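Local coordinates for protein pyruvate kinase (Toxoplasma gondii, PDB 3GG8) that catalyses the last step of glycolysis, transferring the phosphoryl group of phosphoenolpyruvate to ADP to give pyruvate and ATP, at residues L414-T419 and H467-A472; L436-S441 and T455-P460. All blocks are in the same frame, centred on the assembly; numbering follows the deposited sequence.

Contact 1 (L414-T419 and H467-A472); sequences LALTET and HVIRNA
Leu414 and Leu416 share one first torsion: the strand already directs both residues at helix 465-478, and this torsion places their methyls against it. In each, CG stands anti to the carbonyl carbon and beside the backbone N (chi1 -53° for Leu414, -77° for Leu416). Ile469 has the same setting for its CG1, which points that branch at Leu416 while CG2 serves Leu414. Leu416 spreads its two methyls over neighbouring helix residues. Its CD2 meets Val468 CG1 tip to tip at 3.7 Å. Its CD1 lies 3.8 Å from Ile469 CG1, and these two side chains run at about a right angle to each other. Two residues earlier on the strand, Leu414 touches the helix through CD1. That methyl sits 4.0 Å from Ala472 CB and 4.1 Å from Ile469 CG2, so it rests between residues about one helical turn apart. The short axes of strand 414-416 and helix 467-472 approach to 10.1 Å, at 145° between their directions. This is a helix lying on one face of the sheet in the alpha/beta domain of pyruvate kinase. Ala490 of strand 487-494 packs on both Leu414 and Ile469, so the helix also borders that strand. All five touching residues are buried. No hydrogen bond or charge pair joins the two segments. The 219 Å² buried comes from five aliphatic residues, consistent with association by hydrophobic packing.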
ATOM      1  N   LEU C 414      10.963  -7.217 -25.357  1.00 35.15           N
ATOM      2  CA  LEU C 414      10.677  -7.282 -26.777  1.00 35.53           C
ATOM      3  C   LEU C 414       9.167  -7.149 -26.924  1.00 35.34           C
ATOM      4  O   LEU C 414       8.404  -7.894 -26.290  1.00 34.95           O
ATOM      5  CB  LEU C 414      11.174  -8.594 -27.382  1.00 35.39           C
ATOM      6  CG  LEU C 414      12.639  -8.999 -27.167  1.00 36.34           C
ATOM      7  CD1 LEU C 414      12.958 -10.305 -27.874  1.00 34.65           C
ATOM      8  CD2 LEU C 414      13.590  -7.902 -27.632  1.00 38.92           C
ATOM      9  N   ALA C 415       8.747  -6.176 -27.723  1.00 35.27           N
ATOM     10  CA  ALA C 415       7.333  -5.970 -28.021  1.00 35.58           C
ATOM     11  C   ALA C 415       7.093  -6.340 -29.469  1.00 36.02           C
ATOM     12  O   ALA C 415       7.447  -5.588 -30.369  1.00 36.61           O
ATOM     13  CB  ALA C 415       6.928  -4.520 -27.761  1.00 35.17           C
ATOM     14  N   LEU C 416       6.531  -7.517 -29.703  1.00 36.19           N
ATOM     15  CA  LEU C 416       6.198  -7.935 -31.053  1.00 36.05           C
ATOM     16  C   LEU C 416       4.840  -7.359 -31.376  1.00 36.39           C
ATOM     17  O   LEU C 416       3.888  -7.564 -30.620  1.00 36.76           O
ATOM     18  CB  LEU C 416       6.177  -9.454 -31.170  1.00 35.96           C
ATOM     19  CG  LEU C 416       7.516 -10.182 -31.248  1.00 35.79           C
ATOM     20  CD1 LEU C 416       8.229 -10.150 -29.881  1.00 34.34           C
ATOM     21  CD2 LEU C 416       7.288 -11.627 -31.725  1.00 35.64           C
ATOM     22  N   THR C 417       4.732  -6.648 -32.493  1.00 36.42           N
ATOM     23  CA  THR C 417       3.535  -5.830 -32.715  1.00 36.82           C
ATOM     24  C   THR C 417       3.199  -5.569 -34.184  1.00 36.73           C
ATOM     25  O   THR C 417       4.075  -5.275 -35.001  1.00 36.91           O
ATOM     26  CB  THR C 417       3.634  -4.485 -31.940  1.00 36.72           C
ATOM     27  OG1 THR C 417       2.378  -3.808 -31.989  1.00 36.86           O
ATOM     28  CG2 THR C 417       4.728  -3.578 -32.528  1.00 37.31           C
ATOM     29  N   GLU C 418       1.924  -5.690 -34.514  1.00 36.83           N
ATOM     30  CA  GLU C 418       1.465  -5.415 -35.866  1.00 36.93           C
ATOM     31  C   GLU C 418       0.995  -3.974 -35.928  1.00 36.24           C
ATOM     32  O   GLU C 418       1.504  -3.194 -36.731  1.00 36.63           O
ATOM     33  CB  GLU C 418       0.370  -6.403 -36.269  1.00 37.48           C
ATOM     34  CG  GLU C 418      -0.198  -6.247 -37.691  1.00 41.63           C
ATOM     35  CD  GLU C 418       0.860  -6.255 -38.809  1.00 46.44           C
ATOM     36  OE1 GLU C 418       0.552  -5.756 -39.919  1.00 46.75           O
ATOM     37  OE2 GLU C 418       1.991  -6.751 -38.579  1.00 48.91           O
ATOM     38  N   THR C 419       0.073  -3.606 -35.036  1.00 35.31           N
ATOM     39  CA  THR C 419      -0.566  -2.286 -35.066  1.00 33.77           C
ATOM     40  C   THR C 419       0.149  -1.259 -34.199  1.00 33.47           C
ATOM     41  O   THR C 419      -0.188  -0.070 -34.243  1.00 32.74           O
ATOM     42  CB  THR C 419      -2.026  -2.322 -34.550  1.00 33.90           C
ATOM     43  OG1 THR C 419      -2.022  -2.420 -33.114  1.00 33.01           O
ATOM     44  CG2 THR C 419      -2.847  -3.460 -35.183  1.00 32.58           C
ATOM     45  N   HIS C 467      10.764 -17.525 -33.973  1.00 35.88           N
ATOM     46  CA  HIS C 467      11.781 -17.071 -34.921  1.00 35.35           C
ATOM     47  C   HIS C 467      12.105 -15.580 -34.768  1.00 35.58           C
ATOM     48  O   HIS C 467      13.287 -15.203 -34.673  1.00 35.69           O
ATOM     49  CB  HIS C 467      11.337 -17.355 -36.349  1.00 35.17           C
ATOM     50  CG  HIS C 467      11.506 -18.783 -36.768  1.00 35.02           C
ATOM     51  ND1 HIS C 467      11.380 -19.842 -35.895  1.00 35.10           N
ATOM     52  CD2 HIS C 467      11.773 -19.326 -37.976  1.00 35.26           C
ATOM     53  CE1 HIS C 467      11.572 -20.974 -36.544  1.00 35.50           C
ATOM     54  NE2 HIS C 467      11.809 -20.690 -37.810  1.00 36.22           N
ATOM     55  N   VAL C 468      11.061 -14.744 -34.738  1.00 34.98           N
ATOM     56  CA  VAL C 468      11.228 -13.297 -34.604  1.00 34.85           C
ATOM     57  C   VAL C 468      11.951 -12.976 -33.293  1.00 34.87           C
ATOM     58  O   VAL C 468      12.900 -12.202 -33.295  1.00 34.94           O
ATOM     59  CB  VAL C 468       9.872 -12.526 -34.702  1.00 34.65           C
ATOM     60  CG1 VAL C 468      10.007 -11.107 -34.163  1.00 35.15           C
ATOM     61  CG2 VAL C 468       9.402 -12.466 -36.113  1.00 33.52           C
ATOM     62  N   ILE C 469      11.501 -13.582 -32.195  1.00 34.83           N
ATOM     63  CA  ILE C 469      12.172 -13.475 -30.890  1.00 35.41           C
ATOM     64  C   ILE C 469      13.627 -13.988 -30.917  1.00 35.26           C
ATOM     65  O   ILE C 469      14.525 -13.312 -30.411  1.00 35.22           O
ATOM     66  CB  ILE C 469      11.358 -14.175 -29.765  1.00 35.68           C
ATOM     67  CG1 ILE C 469      10.050 -13.414 -29.502  1.00 37.03           C
ATOM     68  CG2 ILE C 469      12.180 -14.302 -28.469  1.00 36.20           C
ATOM     69  CD1 ILE C 469       8.955 -14.267 -28.885  1.00 39.86           C
ATOM     70  N   ARG C 470      13.863 -15.161 -31.508  1.00 35.21           N
ATOM     71  CA  ARG C 470      15.227 -15.681 -31.642  1.00 35.44           C
ATOM     72  C   ARG C 470      16.122 -14.690 -32.385  1.00 34.93           C
ATOM     73  O   ARG C 470      17.251 -14.437 -31.973  1.00 35.22           O
ATOM     74  CB  ARG C 470      15.246 -17.023 -32.365  1.00 36.00           C
ATOM     75  CG  ARG C 470      15.576 -18.233 -31.496  1.00 38.50           C
ATOM     76  CD  ARG C 470      14.318 -18.905 -30.962  1.00 41.20           C
ATOM     77  NE  ARG C 470      14.277 -20.328 -31.292  1.00 41.44           N
ATOM     78  CZ  ARG C 470      13.471 -20.874 -32.207  1.00 43.10           C
ATOM     79  NH1 ARG C 470      12.620 -20.123 -32.897  1.00 44.06           N
ATOM     80  NH2 ARG C 470      13.510 -22.181 -32.439  1.00 41.84           N
ATOM     81  N   ASN C 471      15.601 -14.116 -33.464  1.00 34.48           N
ATOM     82  CA  ASN C 471      16.374 -13.211 -34.308  1.00 34.48           C
ATOM     83  C   ASN C 471      16.750 -11.924 -33.586  1.00 34.47           C
ATOM     84  O   ASN C 471      17.892 -11.453 -33.690  1.00 34.66           O
ATOM     85  CB  ASN C 471      15.608 -12.903 -35.606  1.00 34.53           C
ATOM     86  CG  ASN C 471      16.418 -12.075 -36.590  1.00 34.46           C
ATOM     87  OD1 ASN C 471      17.404 -12.545 -37.181  1.00 34.22           O
ATOM     88  ND2 ASN C 471      15.991 -10.839 -36.789  1.00 34.30           N
ATOM     89  N   ALA C 472      15.785 -11.378 -32.844  1.00 33.53           N
ATOM     90  CA  ALA C 472      15.965 -10.144 -32.123  1.00 33.51           C
ATOM     91  C   ALA C 472      17.073 -10.280 -31.079  1.00 33.65           C
ATOM     92  O   ALA C 472      17.923  -9.394 -30.963  1.00 33.58           O
ATOM     93  CB  ALA C 472      14.659  -9.729 -31.462  1.00 33.23           C
TER

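Contact 2 (L436-S441 and T455-P460); sequences LALSAS and TTMQVP
A beta-alpha-beta unit, strand 435-439, helix 442-447 and strand 454-458, brings these two segments together as parallel neighbours, with strand 412-416 on the other side of 435-439. Within these segments the first bond runs from Ala437 N to Thr455 O, 2.9 Å. Ala437 O then accepts from Met457 N at 3.0 Å. The next rung, from Ser439 N to Met457 O, is weak at 3.5 Å. Val459 N restores a short bond to Ser439 O, 2.8 Å. Just past it, Ala440 CA makes a CA-H...O contact with Val459 O at 3.1 Å. Strand 454-458 is outermost in this sheet within the chain. The helix of the crossover lies on the face with Ala437, Ser439, Thr456 and Gln458, where its Ile445 touches the last three. On the face carrying Leu436, Leu438 and Met457, Met457 CB is the meeting point. Leu436 CD1 and Leu438 CD2 each lie 3.7 Å from it. With CG anti to the backbone N (chi1 -176°) and the chain extended beyond, Met457 runs alongside Leu438 and touches Asn471 and Val475 of helix 465-478. At the C-terminal ends of the strands, one water donates to Ala440 O at 2.7 Å and to Val459 O, and accepts from Gln458 NE2. Gln458 OE1 is hydrogen-bonded to Arg95.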
ATOM      1  N   LEU C 436      12.247  -2.989 -27.288  1.00 34.78           N
ATOM      2  CA  LEU C 436      12.487  -3.150 -28.707  1.00 34.67           C
ATOM      3  C   LEU C 436      11.209  -3.669 -29.356  1.00 34.38           C
ATOM      4  O   LEU C 436      10.811  -4.817 -29.157  1.00 34.19           O
ATOM      5  CB  LEU C 436      13.690  -4.063 -28.963  1.00 34.98           C
ATOM      6  CG  LEU C 436      14.087  -4.434 -30.404  1.00 35.05           C
ATOM      7  CD1 LEU C 436      14.400  -3.229 -31.310  1.00 33.90           C
ATOM      8  CD2 LEU C 436      15.287  -5.404 -30.354  1.00 35.16           C
ATOM      9  N   ALA C 437      10.545  -2.781 -30.080  1.00 33.83           N
ATOM     10  CA  ALA C 437       9.342  -3.113 -30.818  1.00 34.11           C
ATOM     11  C   ALA C 437       9.701  -3.754 -32.158  1.00 34.21           C
ATOM     12  O   ALA C 437      10.440  -3.167 -32.961  1.00 34.55           O
ATOM     13  CB  ALA C 437       8.511  -1.872 -31.024  1.00 33.38           C
ATOM     14  N   LEU C 438       9.178  -4.960 -32.391  1.00 34.75           N
ATOM     15  CA  LEU C 438       9.423  -5.712 -33.641  1.00 34.68           C
ATOM     16  C   LEU C 438       8.142  -5.794 -34.444  1.00 34.98           C
ATOM     17  O   LEU C 438       7.091  -6.168 -33.909  1.00 35.76           O
ATOM     18  CB  LEU C 438       9.943  -7.115 -33.343  1.00 34.90           C
ATOM     19  CG  LEU C 438      11.183  -7.229 -32.438  1.00 36.12           C
ATOM     20  CD1 LEU C 438      11.333  -8.652 -31.921  1.00 36.02           C
ATOM     21  CD2 LEU C 438      12.452  -6.783 -33.164  1.00 37.32           C
ATOM     22  N   SER C 439       8.220  -5.435 -35.723  1.00 34.23           N
ATOM     23  CA  SER C 439       7.024  -5.296 -36.538  1.00 34.00           C
ATOM     24  C   SER C 439       7.328  -5.524 -38.018  1.00 33.37           C
ATOM     25  O   SER C 439       8.400  -5.183 -38.507  1.00 33.71           O
ATOM     26  CB  SER C 439       6.411  -3.907 -36.322  1.00 33.83           C
ATOM     27  OG  SER C 439       5.099  -3.824 -36.842  1.00 34.41           O
ATOM     28  N   ALA C 440       6.383  -6.104 -38.738  1.00 32.61           N
ATOM     29  CA  ALA C 440       6.573  -6.262 -40.173  1.00 32.21           C
ATOM     30  C   ALA C 440       5.999  -5.054 -40.898  1.00 32.07           C
ATOM     31  O   ALA C 440       6.263  -4.847 -42.077  1.00 32.06           O
ATOM     32  CB  ALA C 440       5.944  -7.564 -40.664  1.00 31.96           C
ATOM     33  N   SER C 441       5.231  -4.247 -40.173  1.00 32.10           N
ATOM     34  CA  SER C 441       4.519  -3.124 -40.766  1.00 32.68           C
ATOM     35  C   SER C 441       5.330  -1.830 -40.717  1.00 32.95           C
ATOM     36  O   SER C 441       5.658  -1.327 -39.645  1.00 32.56           O
ATOM     37  CB  SER C 441       3.154  -2.945 -40.112  1.00 32.12           C
ATOM     38  OG  SER C 441       2.803  -1.581 -40.103  1.00 32.98           O
ATOM     39  N   THR C 455      12.620   1.653 -28.940  1.00 37.74           N
ATOM     40  CA  THR C 455      13.306   1.680 -30.228  1.00 38.23           C
ATOM     41  C   THR C 455      12.733   0.560 -31.101  1.00 38.28           C
ATOM     42  O   THR C 455      11.989  -0.299 -30.642  1.00 38.64           O
ATOM     43  CB  THR C 455      14.847   1.609 -30.157  1.00 38.45           C
ATOM     44  OG1 THR C 455      15.263   0.277 -29.851  1.00 38.95           O
ATOM     45  CG2 THR C 455      15.415   2.605 -29.139  1.00 39.22           C
ATOM     46  N   THR C 456      13.087   0.570 -32.366  1.00 38.25           N
ATOM     47  CA  THR C 456      12.281  -0.111 -33.336  1.00 38.24           C
ATOM     48  C   THR C 456      13.192  -0.971 -34.201  1.00 37.90           C
ATOM     49  O   THR C 456      14.332  -0.605 -34.430  1.00 37.19           O
ATOM     50  CB  THR C 456      11.470   0.974 -34.084  1.00 38.93           C
ATOM     51  OG1 THR C 456      10.056   0.785 -33.878  1.00 40.66           O
ATOM     52  CG2 THR C 456      11.842   1.110 -35.520  1.00 37.61           C
ATOM     53  N   MET C 457      12.716  -2.155 -34.594  1.00 38.17           N
ATOM     54  CA  MET C 457      13.384  -2.978 -35.606  1.00 38.43           C
ATOM     55  C   MET C 457      12.320  -3.575 -36.541  1.00 38.87           C
ATOM     56  O   MET C 457      11.499  -4.394 -36.107  1.00 38.66           O
ATOM     57  CB  MET C 457      14.230  -4.082 -34.948  1.00 38.00           C
ATOM     58  CG  MET C 457      15.060  -4.944 -35.890  0.50 38.02           C
ATOM     59  SD  MET C 457      15.963  -6.267 -35.029  0.50 38.81           S
ATOM     60  CE  MET C 457      16.568  -7.203 -36.426  0.50 38.04           C
ATOM     61  N   GLN C 458      12.338  -3.172 -37.818  1.00 39.33           N
ATOM     62  CA  GLN C 458      11.454  -3.790 -38.812  1.00 39.67           C
ATOM     63  C   GLN C 458      11.873  -5.223 -39.101  1.00 39.53           C
ATOM     64  O   GLN C 458      13.057  -5.549 -39.143  1.00 39.95           O
ATOM     65  CB  GLN C 458      11.341  -2.981 -40.113  1.00 39.62           C
ATOM     66  CG  GLN C 458      10.164  -3.456 -40.998  1.00 40.54           C
ATOM     67  CD  GLN C 458       9.956  -2.657 -42.277  1.00 40.54           C
ATOM     68  OE1 GLN C 458      10.094  -1.437 -42.292  1.00 42.43           O
ATOM     69  NE2 GLN C 458       9.578  -3.348 -43.351  1.00 40.66           N
ATOM     70  N   VAL C 459      10.883  -6.072 -39.315  1.00 39.47           N
ATOM     71  CA  VAL C 459      11.092  -7.502 -39.423  1.00 39.13           C
ATOM     72  C   VAL C 459      10.309  -7.977 -40.668  1.00 39.15           C
ATOM     73  O   VAL C 459       9.327  -7.337 -41.050  1.00 39.11           O
ATOM     74  CB  VAL C 459      10.674  -8.134 -38.055  1.00 39.32           C
ATOM     75  CG1 VAL C 459       9.343  -8.881 -38.125  1.00 39.63           C
ATOM     76  CG2 VAL C 459      11.785  -8.962 -37.477  1.00 38.40           C
ATOM     77  N   PRO C 460      10.775  -9.038 -41.368  1.00 39.27           N
ATOM     78  CA  PRO C 460      10.000  -9.451 -42.557  1.00 39.05           C
ATOM     79  C   PRO C 460       8.581  -9.968 -42.263  1.00 38.92           C
ATOM     80  O   PRO C 460       8.265 -10.321 -41.122  1.00 38.58           O
ATOM     81  CB  PRO C 460      10.861 -10.564 -43.188  1.00 39.31           C
ATOM     82  CG  PRO C 460      12.198 -10.451 -42.547  1.00 39.58           C
ATOM     83  CD  PRO C 460      11.978  -9.869 -41.184  1.00 39.24           C
TER
HETATM   84  O   HOH W   1       8.216  -6.020 -43.603  1.00 42.03           O

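Both contacts reach the same sheet of the alpha/beta domain, through neighbouring strands 412-416 and 435-439. Their centres are about 7 Å apart. Leu438 N is 2.7 Å from Ala415 O, a probable hydrogen bond between the two strands. Just beyond, Ser439 OG reaches Thr417 O at 2.6 Å, probably a second one. Leu438 of contact 2 also packs on contact 1: its CD1 lies 3.5 Å from Ala472 CB and 3.6 Å from Val468 CG1. Helix 465-478 is the next element after strand 454-458. In sequence, both segments of contact 2 fall between those of contact 1.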